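Local coordinates for periplasmic solute binding protein (Candidatus liberibacter, PDB 4CL2), which binds manganese and zinc ions in the periplasm and, as a ZnuA-like solute-binding protein, probably delivers them to a membrane transporter for uptake, at residues Y136-N139 / A140-Y143; P130-A133 / K134-E137. All coordinates share one frame; numbering follows the deposited sequence.

Contact 1: Y136-N139 / A140-Y143; sequences YELN and AREY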
ATOM      1  N   TYR A 136      13.874 -19.114   1.935  1.00 17.89           N
ATOM      2  CA  TYR A 136      12.761 -18.186   2.085  1.00 17.53           C
ATOM      3  C   TYR A 136      12.610 -17.796   3.560  1.00 14.55           C
ATOM      4  O   TYR A 136      12.266 -16.661   3.856  1.00 17.81           O
ATOM      5  CB  TYR A 136      11.446 -18.769   1.565  1.00 16.36           C
ATOM      6  CG  TYR A 136      11.475 -19.090   0.091  1.00 17.09           C
ATOM      7  CD1 TYR A 136      11.794 -18.107  -0.856  1.00 16.79           C
ATOM      8  CD2 TYR A 136      11.166 -20.346  -0.366  1.00 15.74           C
ATOM      9  CE1 TYR A 136      11.841 -18.420  -2.207  1.00 17.94           C
ATOM     10  CE2 TYR A 136      11.171 -20.618  -1.713  1.00 16.00           C
ATOM     11  CZ  TYR A 136      11.514 -19.650  -2.615  1.00 16.84           C
ATOM     12  OH  TYR A 136      11.598 -19.901  -3.990  1.00 19.34           O
ATOM     13  N   GLU A 137      12.863 -18.741   4.450  1.00 16.15           N
ATOM     14  CA  GLU A 137      12.735 -18.496   5.910  1.00 16.33           C
ATOM     15  C   GLU A 137      13.732 -17.420   6.332  1.00 16.72           C
ATOM     16  O   GLU A 137      13.374 -16.439   7.015  1.00 15.70           O
ATOM     17  CB  GLU A 137      12.898 -19.792   6.705  1.00 18.84           C
ATOM     18  CG  GLU A 137      12.414 -19.688   8.167  1.00 20.28           C
ATOM     19  CD  GLU A 137      10.908 -19.847   8.280  1.00 19.32           C
ATOM     20  OE1 GLU A 137      10.426 -21.002   8.085  1.00 21.96           O
ATOM     21  OE2 GLU A 137      10.242 -18.834   8.545  1.00 19.83           O
ATOM     22  N   LEU A 138      14.989 -17.614   5.961  1.00 16.71           N
ATOM     23  CA  LEU A 138      16.019 -16.648   6.319  1.00 18.14           C
ATOM     24  C   LEU A 138      15.741 -15.301   5.700  1.00 17.51           C
ATOM     25  O   LEU A 138      15.805 -14.230   6.347  1.00 17.65           O
ATOM     26  CB  LEU A 138      17.396 -17.200   5.947  1.00 20.14           C
ATOM     27  CG  LEU A 138      18.492 -16.093   5.895  1.00 23.63           C
ATOM     28  CD1 LEU A 138      18.846 -15.762   7.308  1.00 32.24           C
ATOM     29  CD2 LEU A 138      19.697 -16.617   5.110  1.00 35.73           C
ATOM     30  N   ASN A 139      15.397 -15.312   4.403  1.00 14.98           N
ATOM     31  CA  ASN A 139      15.181 -14.063   3.677  1.00 15.04           C
ATOM     32  C   ASN A 139      14.022 -13.258   4.227  1.00 16.14           C
ATOM     33  O   ASN A 139      14.104 -12.021   4.326  1.00 15.20           O
ATOM     34  CB  ASN A 139      14.951 -14.305   2.181  1.00 15.77           C
ATOM     35  CG  ASN A 139      16.152 -14.916   1.472  1.00 18.00           C
ATOM     36  OD1 ASN A 139      17.286 -14.889   1.976  1.00 18.42           O
ATOM     37  ND2 ASN A 139      15.923 -15.460   0.246  1.00 18.75           N
ATOM     38  N   ALA A 140      12.945 -13.954   4.599  1.00 15.60           N
ATOM     39  CA  ALA A 140      11.772 -13.315   5.142  1.00 15.49           C
ATOM     40  C   ALA A 140      12.131 -12.634   6.493  1.00 14.45           C
ATOM     41  O   ALA A 140      11.657 -11.523   6.761  1.00 14.13           O
ATOM     42  CB  ALA A 140      10.639 -14.301   5.344  1.00 15.24           C
ATOM     43  N   ARG A 141      12.898 -13.325   7.333  1.00 15.65           N
ATOM     44  CA  ARG A 141      13.276 -12.729   8.631  1.00 16.49           C
ATOM     45  C   ARG A 141      14.179 -11.500   8.402  1.00 17.84           C
ATOM     46  O   ARG A 141      13.964 -10.460   8.966  1.00 16.49           O
ATOM     47  CB  ARG A 141      13.906 -13.721   9.549  1.00 16.73           C
ATOM     48  CG  ARG A 141      14.373 -13.136  10.890  1.00 17.91           C
ATOM     49  CD  ARG A 141      15.827 -12.623  10.856  1.00 18.55           C
ATOM     50  NE  ARG A 141      16.711 -13.701  10.673  1.00 19.82           N
ATOM     51  CZ  ARG A 141      18.023 -13.566  10.435  1.00 23.94           C
ATOM     52  NH1 ARG A 141      18.537 -12.333  10.333  1.00 25.89           N
ATOM     53  NH2 ARG A 141      18.749 -14.596  10.257  1.00 27.20           N
ATOM     54  N   GLU A 142      15.189 -11.652   7.547  1.00 18.30           N
ATOM     55  CA  GLU A 142      16.052 -10.511   7.232  1.00 18.50           C
ATOM     56  C   GLU A 142      15.283  -9.339   6.756  1.00 15.18           C
ATOM     57  O   GLU A 142      15.562  -8.189   7.121  1.00 16.98           O
ATOM     58  CB  GLU A 142      17.146 -10.881   6.221  1.00 17.88           C
ATOM     59  CG  GLU A 142      18.224 -11.761   6.845  1.00 24.43           C
ATOM     60  CD  GLU A 142      19.347 -12.138   5.892  1.00 30.62           C
ATOM     61  OE1 GLU A 142      19.149 -12.030   4.650  1.00 33.68           O
ATOM     62  OE2 GLU A 142      20.386 -12.596   6.405  1.00 31.23           O
ATOM     63  N   TYR A 143      14.358  -9.554   5.832  1.00 16.49           N
ATOM     64  CA  TYR A 143      13.624  -8.436   5.274  1.00 15.24           C
ATOM     65  C   TYR A 143      12.637  -7.786   6.291  1.00 14.38           C
ATOM     66  O   TYR A 143      12.501  -6.543   6.364  1.00 14.59           O
ATOM     67  CB  TYR A 143      12.893  -8.896   4.023  1.00 15.76           C
ATOM     68  CG  TYR A 143      12.123  -7.818   3.309  1.00 13.21           C
ATOM     69  CD1 TYR A 143      12.757  -6.654   2.863  1.00 15.25           C
ATOM     70  CD2 TYR A 143      10.807  -7.974   3.009  1.00 13.02           C
ATOM     71  CE1 TYR A 143      12.029  -5.666   2.139  1.00 13.20           C
ATOM     72  CE2 TYR A 143      10.098  -7.014   2.320  1.00 12.62           C
ATOM     73  CZ  TYR A 143      10.712  -5.849   1.898  1.00 14.95           C
ATOM     74  OH  TYR A 143      10.026  -4.906   1.158  1.00 15.22           O
TER
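Four successive i to i+4 bonds tie 136-139 to 140-143 as regular alpha-helix, from Ala-140 N to Tyr-136 O through to Tyr-143 N to Asn-139 O. The bond from Glu-142 N to Leu-138 O, 2.9 Å, is almost straight at 176°.

Leu-138 carries the side-chain contact. Its CG stands anti to the backbone N (chi1 163°), which turns CD1 toward the following turn, where two charged side chains flank it. Arg-141, bent at chi2 and chi3, folds its guanidinium back until Arg-141 NH2 lies 3.2 Å from Leu-138 CD1, a short approach for a carbon and a nitrogen, made obliquely to the guanidinium plane. Glu-142, extended beyond CG, passes the leucine side chain at an angle, setting Glu-142 OE2 3.6 Å from Leu-138 CD1. All this takes place on the exposed side of the helix.

The other side is buried. Asn-139 directs its amide to an earlier helix, ND2 donating to Ile-21 O, while the Tyr-143 CB lies 3.4 Å from Asn-139 O and its ring continues away from this turn. Tyr-143 packs on Asp-16, Ile-17 and Asn-20 of helix 12-22 and on Ile-118 of helix 111-128; Ala-140 meets Arg-122 of the latter. This face of helix 133-158 thus lies against both helices.

Contact 2: P130-A133 / K134-E137; sequences PSNA and KKYE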
ATOM      1  N   PRO A 130       9.295 -25.922  -2.161  1.00 21.63           N
ATOM      2  CA  PRO A 130       9.672 -26.363  -0.813  1.00 21.47           C
ATOM      3  C   PRO A 130      11.130 -26.700  -0.632  1.00 22.81           C
ATOM      4  O   PRO A 130      11.631 -26.634   0.509  1.00 22.06           O
ATOM      5  CB  PRO A 130       8.755 -27.557  -0.559  1.00 24.98           C
ATOM      6  CG  PRO A 130       8.255 -27.957  -1.873  1.00 28.56           C
ATOM      7  CD  PRO A 130       8.224 -26.756  -2.720  1.00 23.57           C
ATOM      8  N   SER A 131      11.833 -26.981  -1.733  1.00 22.86           N
ATOM      9  CA  SER A 131      13.226 -27.297  -1.621  1.00 25.88           C
ATOM     10  C   SER A 131      14.069 -26.096  -1.170  1.00 24.27           C
ATOM     11  O   SER A 131      15.215 -26.284  -0.739  1.00 24.45           O
ATOM     12  CB  SER A 131      13.790 -27.910  -2.903  1.00 30.01           C
ATOM     13  OG  SER A 131      13.885 -26.896  -3.856  1.00 31.88           O
ATOM     14  N   ASN A 132      13.530 -24.906  -1.300  1.00 21.73           N
ATOM     15  CA  ASN A 132      14.232 -23.682  -0.890  1.00 21.67           C
ATOM     16  C   ASN A 132      13.620 -23.088   0.399  1.00 19.64           C
ATOM     17  O   ASN A 132      13.888 -21.929   0.701  1.00 20.18           O
ATOM     18  CB  ASN A 132      14.207 -22.652  -1.991  1.00 21.26           C
ATOM     19  CG  ASN A 132      15.208 -22.959  -3.076  1.00 24.64           C
ATOM     20  OD1 ASN A 132      16.321 -23.390  -2.759  1.00 26.16           O
ATOM     21  ND2 ASN A 132      14.786 -22.889  -4.329  1.00 24.36           N
ATOM     22  N   ALA A 133      12.833 -23.878   1.136  1.00 18.58           N
ATOM     23  CA  ALA A 133      12.206 -23.380   2.356  1.00 19.32           C
ATOM     24  C   ALA A 133      13.175 -22.650   3.290  1.00 21.67           C
ATOM     25  O   ALA A 133      12.826 -21.591   3.839  1.00 18.16           O
ATOM     26  CB  ALA A 133      11.529 -24.512   3.119  1.00 21.26           C
ATOM     27  N   LYS A 134      14.364 -23.202   3.518  1.00 21.72           N
ATOM     28  CA  LYS A 134      15.301 -22.586   4.483  1.00 24.26           C
ATOM     29  C   LYS A 134      15.773 -21.212   4.041  1.00 20.62           C
ATOM     30  O   LYS A 134      15.984 -20.280   4.863  1.00 19.68           O
ATOM     31  CB  LYS A 134      16.494 -23.505   4.727  1.00 28.28           C
ATOM     32  CG  LYS A 134      16.035 -24.803   5.408  1.00 42.48           C
ATOM     33  CD  LYS A 134      16.972 -26.011   5.241  1.00 57.14           C
ATOM     34  CE  LYS A 134      16.256 -27.295   5.674  1.00 60.65           C
ATOM     35  NZ  LYS A 134      16.859 -28.507   5.074  1.00 66.16           N
ATOM     36  N   LYS A 135      15.883 -21.047   2.742  1.00 19.46           N
ATOM     37  CA  LYS A 135      16.225 -19.753   2.155  1.00 18.44           C
ATOM     38  C   LYS A 135      15.101 -18.726   2.235  1.00 18.19           C
ATOM     39  O   LYS A 135      15.333 -17.605   2.629  1.00 18.57           O
ATOM     40  CB  LYS A 135      16.673 -19.951   0.684  1.00 20.47           C
ATOM     41  CG  LYS A 135      17.914 -20.812   0.561  1.00 25.94           C
ATOM     42  CD  LYS A 135      18.408 -20.854  -0.894  1.00 28.01           C
ATOM     43  CE  LYS A 135      19.734 -21.613  -0.937  1.00 39.06           C
ATOM     44  NZ  LYS A 135      20.426 -21.532  -2.252  1.00 43.23           N
ATOM     45  N   TYR A 136      13.874 -19.114   1.935  1.00 17.89           N
ATOM     46  CA  TYR A 136      12.761 -18.186   2.085  1.00 17.53           C
ATOM     47  C   TYR A 136      12.610 -17.796   3.560  1.00 14.55           C
ATOM     48  O   TYR A 136      12.266 -16.661   3.856  1.00 17.81           O
ATOM     49  CB  TYR A 136      11.446 -18.769   1.565  1.00 16.36           C
ATOM     50  CG  TYR A 136      11.475 -19.090   0.091  1.00 17.09           C
ATOM     51  CD1 TYR A 136      11.794 -18.107  -0.856  1.00 16.79           C
ATOM     52  CD2 TYR A 136      11.166 -20.346  -0.366  1.00 15.74           C
ATOM     53  CE1 TYR A 136      11.841 -18.420  -2.207  1.00 17.94           C
ATOM     54  CE2 TYR A 136      11.171 -20.618  -1.713  1.00 16.00           C
ATOM     55  CZ  TYR A 136      11.514 -19.650  -2.615  1.00 16.84           C
ATOM     56  OH  TYR A 136      11.598 -19.901  -3.990  1.00 19.34           O
ATOM     57  N   GLU A 137      12.863 -18.741   4.450  1.00 16.15           N
ATOM     58  CA  GLU A 137      12.735 -18.496   5.910  1.00 16.33           C
ATOM     59  C   GLU A 137      13.732 -17.420   6.332  1.00 16.72           C
ATOM     60  O   GLU A 137      13.374 -16.439   7.015  1.00 15.70           O
ATOM     61  CB  GLU A 137      12.898 -19.792   6.705  1.00 18.84           C
ATOM     62  CG  GLU A 137      12.414 -19.688   8.167  1.00 20.28           C
ATOM     63  CD  GLU A 137      10.908 -19.847   8.280  1.00 19.32           C
ATOM     64  OE1 GLU A 137      10.426 -21.002   8.085  1.00 21.96           O
ATOM     65  OE2 GLU A 137      10.242 -18.834   8.545  1.00 19.83           O
TER
HETATM   66  O   HOH W   1      15.228 -25.744   2.646  1.00 29.82           O
HETATM   67  O   HOH W   2      18.708 -22.771  -4.225  1.00 43.21           O
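Asn-132 O takes two backbone N-H groups of the first helical turn. Tyr-136 N approaches Asn-132 O at 3.1 Å with an N-H...O angle of 164°, the regular helical bond; Lys-135 N is 3.0 Å from the same Asn-132 O, but at 122° that second bond is weak. Ala-133 O continues the series by accepting from Glu-137 N.

The Tyr-136 ring folds back along the chain to Asn-132. With CG beside the backbone N and anti to the carbonyl carbon (chi1 -62°), one side of the ring is brought to that residue: Tyr-136 CE2 lies 3.7 Å from Asn-132 CB, and Tyr-136 CD2 is 3.3 Å from Asn-132 O, which approaches the ring obliquely. Asn-132 occupies the N-cap position, yet its amide makes no capping bond. Its ND2 instead donates to Asp-129 OD2, the same carboxylate oxygen that Tyr-136 OH bonds, so one acid holds the polar ends of both side chains.

The amide oxygen faces Lys-135. The lysine runs extended beyond CG, Lys-135 CD passing 3.8 Å from Asn-132 OD1, and a water joins the two ends by donating to Asn-132 OD1 and accepting from Lys-135 NZ. A second water accepts from Lys-134 N at 2.8 Å and reaches back to Ser-131 O through a long, weak bond.

Solvent thus serves one N-H of the opening turn, the Asn-132 side chain being engaged with Asp-129 instead. The hydrogen bonds that Asp-129 OD2 makes with Asn-132 ND2 and Tyr-136 OH would probably favour the carboxylate as an anion.

Overall arrangement
Contacts 1 and 2 follow one another along helix 133-158, with centres about 9 Å apart. Contact 2 spans the turn out of helix 111-128 and the first helical turn; contact 1 takes over at Tyr-136 and Glu-137, which belong to both. Tyr-136 is the more telling link: its backbone is bonded in both directions along the helix, while its ring packs on Leu-125 and Thr-126 of helix 111-128. Both contacts lie on the same side of the chain's centre, the centre of contact 1 about 21 Å and that of contact 2 about 26 Å from the centre of the chain, and away from the manganese bound by His-106, Glu-172 and Asp-247.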